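Local coordinates for signal recognition 54 kDa protein (Pyrococcus furiosus, PDB 3DM5) that belongs to the SRP54 family, multidomain signal recognition particle proteins that pair a P-loop nucleotide-binding domain with helical bundle and signal-peptide-binding domains, at residues T114-K119 / I245-D250. Sequence-based numbering, arbitrary orientation.
Sequences TTTVAK and IVTKLD. With GDP (guanosine-5'-diphosphate), chain J.
T116 on helix 113-125 meets I245 and T247 of strand 242-247 where the P-loop and the guanine-binding TKLD sequence of this P-loop NTPase-type domain hold opposite ends of GDP. The helix methyl, T116 CG2, comes tip to tip with I245 CD1 at 3.7 Å. T116 OG1 lies 3.2 Å from T247 CG2, a polar-to-methyl approach without a hydrogen bond between them.

At the phosphate end, T114 N gives a nearly straight bond (169°) to GDP O3B, which T114 OG1 also binds at 2.6 Å. T115 repeats this pattern at the alpha phosphate: its N (166°) and OG1 both hydrogen-bond to GDP O2A. At the base, the D250 carboxylate is bidentate: OD1 accepts the N1-H of GDP (OD1 to N1 3.0 Å) and OD2 an N2-H (OD2 to N2 2.9 Å). K248 N donates to GDP O6 at 3.0 Å, while the extended K248 side chain runs over the guanine face, its CG 3.5 Å from GDP C5.

The outer partners are backbone carbonyls, which hold several of these side chains. K119 NZ is hydrogen-bonded to G275 O and D280 O, and K248 NZ to G110 O. T247 chi1 of 57° turns CG2 anti to the carbonyl carbon, toward the helix, and places OG1 between the P-loop (S111 O) and strand 215-221 (I220 O), its single proton shared or alternating between them. Back on the helix, T116 OG1 is hydrogen-bonded to G112 O.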
ATOM      1  N   THR A 114      20.403 -20.264 -16.781  1.00 33.23           N
ATOM      2  CA  THR A 114      20.242 -21.713 -16.726  1.00 37.35           C
ATOM      3  C   THR A 114      18.761 -22.084 -16.929  1.00 48.68           C
ATOM      4  O   THR A 114      18.415 -22.856 -17.846  1.00 42.37           O
ATOM      5  CB  THR A 114      20.734 -22.329 -15.393  1.00 42.16           C
ATOM      6  OG1 THR A 114      21.990 -21.762 -15.000  1.00 43.83           O
ATOM      7  CG2 THR A 114      20.904 -23.807 -15.539  1.00 43.29           C
ATOM      8  N   THR A 115      17.893 -21.522 -16.080  1.00 36.97           N
ATOM      9  CA  THR A 115      16.456 -21.795 -16.150  1.00 37.57           C
ATOM     10  C   THR A 115      15.878 -21.449 -17.521  1.00 37.15           C
ATOM     11  O   THR A 115      15.129 -22.225 -18.117  1.00 30.58           O
ATOM     12  CB  THR A 115      15.670 -21.005 -15.074  1.00 42.23           C
ATOM     13  OG1 THR A 115      16.278 -21.194 -13.787  1.00 44.16           O
ATOM     14  CG2 THR A 115      14.229 -21.477 -15.023  1.00 27.81           C
ATOM     15  N   THR A 116      16.208 -20.263 -18.021  1.00 36.81           N
ATOM     16  CA  THR A 116      15.751 -19.892 -19.345  1.00 38.04           C
ATOM     17  C   THR A 116      16.205 -20.896 -20.431  1.00 37.30           C
ATOM     18  O   THR A 116      15.508 -21.094 -21.426  1.00 37.88           O
ATOM     19  CB  THR A 116      16.178 -18.467 -19.703  1.00 37.14           C
ATOM     20  OG1 THR A 116      15.859 -17.587 -18.620  1.00 37.32           O
ATOM     21  CG2 THR A 116      15.490 -17.996 -20.993  1.00 30.75           C
ATOM     22  N   VAL A 117      17.343 -21.548 -20.235  1.00 34.74           N
ATOM     23  CA  VAL A 117      17.826 -22.465 -21.258  1.00 43.31           C
ATOM     24  C   VAL A 117      16.844 -23.625 -21.322  1.00 39.38           C
ATOM     25  O   VAL A 117      16.481 -24.072 -22.410  1.00 40.54           O
ATOM     26  CB  VAL A 117      19.274 -22.949 -20.984  1.00 45.71           C
ATOM     27  CG1 VAL A 117      19.610 -24.218 -21.761  1.00 28.24           C
ATOM     28  CG2 VAL A 117      20.263 -21.831 -21.282  1.00 28.62           C
ATOM     29  N   ALA A 118      16.388 -24.083 -20.158  1.00 33.51           N
ATOM     30  CA  ALA A 118      15.416 -25.185 -20.067  1.00 34.73           C
ATOM     31  C   ALA A 118      14.060 -24.798 -20.619  1.00 36.95           C
ATOM     32  O   ALA A 118      13.424 -25.583 -21.326  1.00 33.62           O
ATOM     33  CB  ALA A 118      15.271 -25.670 -18.630  1.00 35.09           C
ATOM     34  N   LYS A 119      13.620 -23.585 -20.284  1.00 33.36           N
ATOM     35  CA  LYS A 119      12.345 -23.079 -20.749  1.00 32.16           C
ATOM     36  C   LYS A 119      12.275 -23.044 -22.264  1.00 37.28           C
ATOM     37  O   LYS A 119      11.273 -23.468 -22.866  1.00 32.62           O
ATOM     38  CB  LYS A 119      12.077 -21.676 -20.184  1.00 36.39           C
ATOM     39  CG  LYS A 119      11.842 -21.630 -18.679  1.00 40.36           C
ATOM     40  CD  LYS A 119      11.670 -20.200 -18.249  1.00 37.90           C
ATOM     41  CE  LYS A 119      11.437 -20.039 -16.759  1.00 39.14           C
ATOM     42  NZ  LYS A 119      10.975 -18.634 -16.509  1.00 33.29           N
ATOM     43  N   ILE A 245      16.329 -12.198 -24.079  1.00 37.92           N
ATOM     44  CA  ILE A 245      15.228 -12.657 -23.265  1.00 38.20           C
ATOM     45  C   ILE A 245      15.304 -11.932 -21.932  1.00 43.24           C
ATOM     46  O   ILE A 245      16.367 -11.850 -21.315  1.00 38.56           O
ATOM     47  CB  ILE A 245      15.252 -14.166 -23.031  1.00 39.31           C
ATOM     48  CG1 ILE A 245      14.922 -14.890 -24.339  1.00 34.90           C
ATOM     49  CG2 ILE A 245      14.239 -14.552 -21.933  1.00 34.84           C
ATOM     50  CD1 ILE A 245      15.261 -16.384 -24.322  1.00 37.03           C
ATOM     51  N   VAL A 246      14.180 -11.377 -21.512  1.00 37.21           N
ATOM     52  CA  VAL A 246      14.107 -10.659 -20.250  1.00 42.85           C
ATOM     53  C   VAL A 246      13.379 -11.517 -19.229  1.00 36.62           C
ATOM     54  O   VAL A 246      12.240 -11.942 -19.472  1.00 38.49           O
ATOM     55  CB  VAL A 246      13.381  -9.323 -20.436  1.00 44.22           C
ATOM     56  CG1 VAL A 246      13.268  -8.600 -19.119  1.00 33.94           C
ATOM     57  CG2 VAL A 246      14.138  -8.487 -21.450  1.00 35.47           C
ATOM     58  N   THR A 247      14.031 -11.810 -18.106  1.00 33.59           N
ATOM     59  CA  THR A 247      13.445 -12.734 -17.132  1.00 36.08           C
ATOM     60  C   THR A 247      12.828 -12.005 -15.939  1.00 42.84           C
ATOM     61  O   THR A 247      13.035 -10.799 -15.767  1.00 35.78           O
ATOM     62  CB  THR A 247      14.477 -13.708 -16.563  1.00 35.25           C
ATOM     63  OG1 THR A 247      15.545 -12.956 -15.978  1.00 40.15           O
ATOM     64  CG2 THR A 247      15.004 -14.623 -17.639  1.00 41.97           C
ATOM     65  N   LYS A 248      12.088 -12.762 -15.122  1.00 38.76           N
ATOM     66  CA  LYS A 248      11.610 -12.294 -13.836  1.00 40.13           C
ATOM     67  C   LYS A 248      10.725 -11.059 -13.988  1.00 46.22           C
ATOM     68  O   LYS A 248      10.832 -10.117 -13.196  1.00 39.84           O
ATOM     69  CB  LYS A 248      12.794 -11.987 -12.918  1.00 29.54           C
ATOM     70  CG  LYS A 248      13.719 -13.159 -12.738  1.00 39.83           C
ATOM     71  CD  LYS A 248      14.910 -12.814 -11.858  1.00 42.71           C
ATOM     72  CE  LYS A 248      15.782 -14.054 -11.592  1.00 48.91           C
ATOM     73  NZ  LYS A 248      17.029 -13.722 -10.809  1.00 50.20           N
ATOM     74  N   LEU A 249       9.877 -11.045 -15.015  1.00 38.65           N
ATOM     75  CA  LEU A 249       8.949  -9.942 -15.168  1.00 40.91           C
ATOM     76  C   LEU A 249       7.775 -10.090 -14.178  1.00 54.41           C
ATOM     77  O   LEU A 249       7.098  -9.115 -13.819  1.00 54.46           O
ATOM     78  CB  LEU A 249       8.459  -9.817 -16.620  1.00 44.48           C
ATOM     79  CG  LEU A 249       9.433  -9.250 -17.670  1.00 37.64           C
ATOM     80  CD1 LEU A 249       8.654  -8.762 -18.845  1.00 47.40           C
ATOM     81  CD2 LEU A 249      10.259  -8.123 -17.130  1.00 36.65           C
ATOM     82  N   ASP A 250       7.566 -11.319 -13.721  1.00 45.15           N
ATOM     83  CA  ASP A 250       6.465 -11.635 -12.828  1.00 51.36           C
ATOM     84  C   ASP A 250       6.585 -10.960 -11.468  1.00 60.98           C
ATOM     85  O   ASP A 250       7.530 -11.212 -10.720  1.00 57.00           O
ATOM     86  CB  ASP A 250       6.325 -13.148 -12.648  1.00 53.70           C
ATOM     87  CG  ASP A 250       7.641 -13.828 -12.311  1.00 51.79           C
ATOM     88  OD1 ASP A 250       8.646 -13.565 -13.008  1.00 42.00           O
ATOM     89  OD2 ASP A 250       7.651 -14.645 -11.363  1.00 41.54           O
TER
HETATM   90  PB  GDP J 501      21.588 -18.434 -13.251  1.00 37.55           P
HETATM   91  O1B GDP J 501      21.011 -17.092 -13.545  1.00 37.31           O
HETATM   92  O2B GDP J 501      22.856 -18.243 -12.454  1.00 42.79           O
HETATM   93  O3B GDP J 501      21.857 -19.164 -14.544  1.00 43.28           O
HETATM   94  O3A GDP J 501      20.656 -19.280 -12.242  1.00 51.18           O
HETATM   95  PA  GDP J 501      19.097 -19.629 -12.401  1.00 42.99           P
HETATM   96  O1A GDP J 501      18.685 -20.691 -11.425  1.00 49.29           O
HETATM   97  O2A GDP J 501      18.738 -20.045 -13.799  1.00 45.54           O
HETATM   98  O5' GDP J 501      18.403 -18.249 -11.955  1.00 45.02           O
HETATM   99  C5' GDP J 501      18.595 -17.849 -10.603  1.00 39.78           C
HETATM  100  C4' GDP J 501      17.252 -17.665  -9.889  1.00 46.24           C
HETATM  101  O4' GDP J 501      16.297 -16.880 -10.640  1.00 50.38           O
HETATM  102  C3' GDP J 501      16.596 -19.005  -9.602  1.00 43.99           C
HETATM  103  O3' GDP J 501      16.131 -18.915  -8.252  1.00 40.52           O
HETATM  104  C2' GDP J 501      15.449 -19.076 -10.594  1.00 42.32           C
HETATM  105  O2' GDP J 501      14.325 -19.751 -10.079  1.00 46.26           O
HETATM  106  C1' GDP J 501      15.070 -17.625 -10.751  1.00 43.73           C
HETATM  107  N9  GDP J 501      14.411 -17.306 -12.027  1.00 45.92           N
HETATM  108  C8  GDP J 501      14.867 -17.470 -13.280  1.00 45.78           C
HETATM  109  N7  GDP J 501      13.961 -17.001 -14.182  1.00 43.70           N
HETATM  110  C5  GDP J 501      12.916 -16.513 -13.487  1.00 48.62           C
HETATM  111  C6  GDP J 501      11.608 -15.869 -13.779  1.00 44.96           C
HETATM  112  O6  GDP J 501      11.229 -15.625 -14.950  1.00 41.26           O
HETATM  113  N1  GDP J 501      10.831 -15.546 -12.738  1.00 48.09           N
HETATM  114  C2  GDP J 501      11.193 -15.766 -11.463  1.00 45.85           C
HETATM  115  N2  GDP J 501      10.350 -15.403 -10.473  1.00 45.68           N
HETATM  116  N3  GDP J 501      12.363 -16.337 -11.119  1.00 48.64           N
HETATM  117  C4  GDP J 501      13.232 -16.721 -12.070  1.00 49.39           C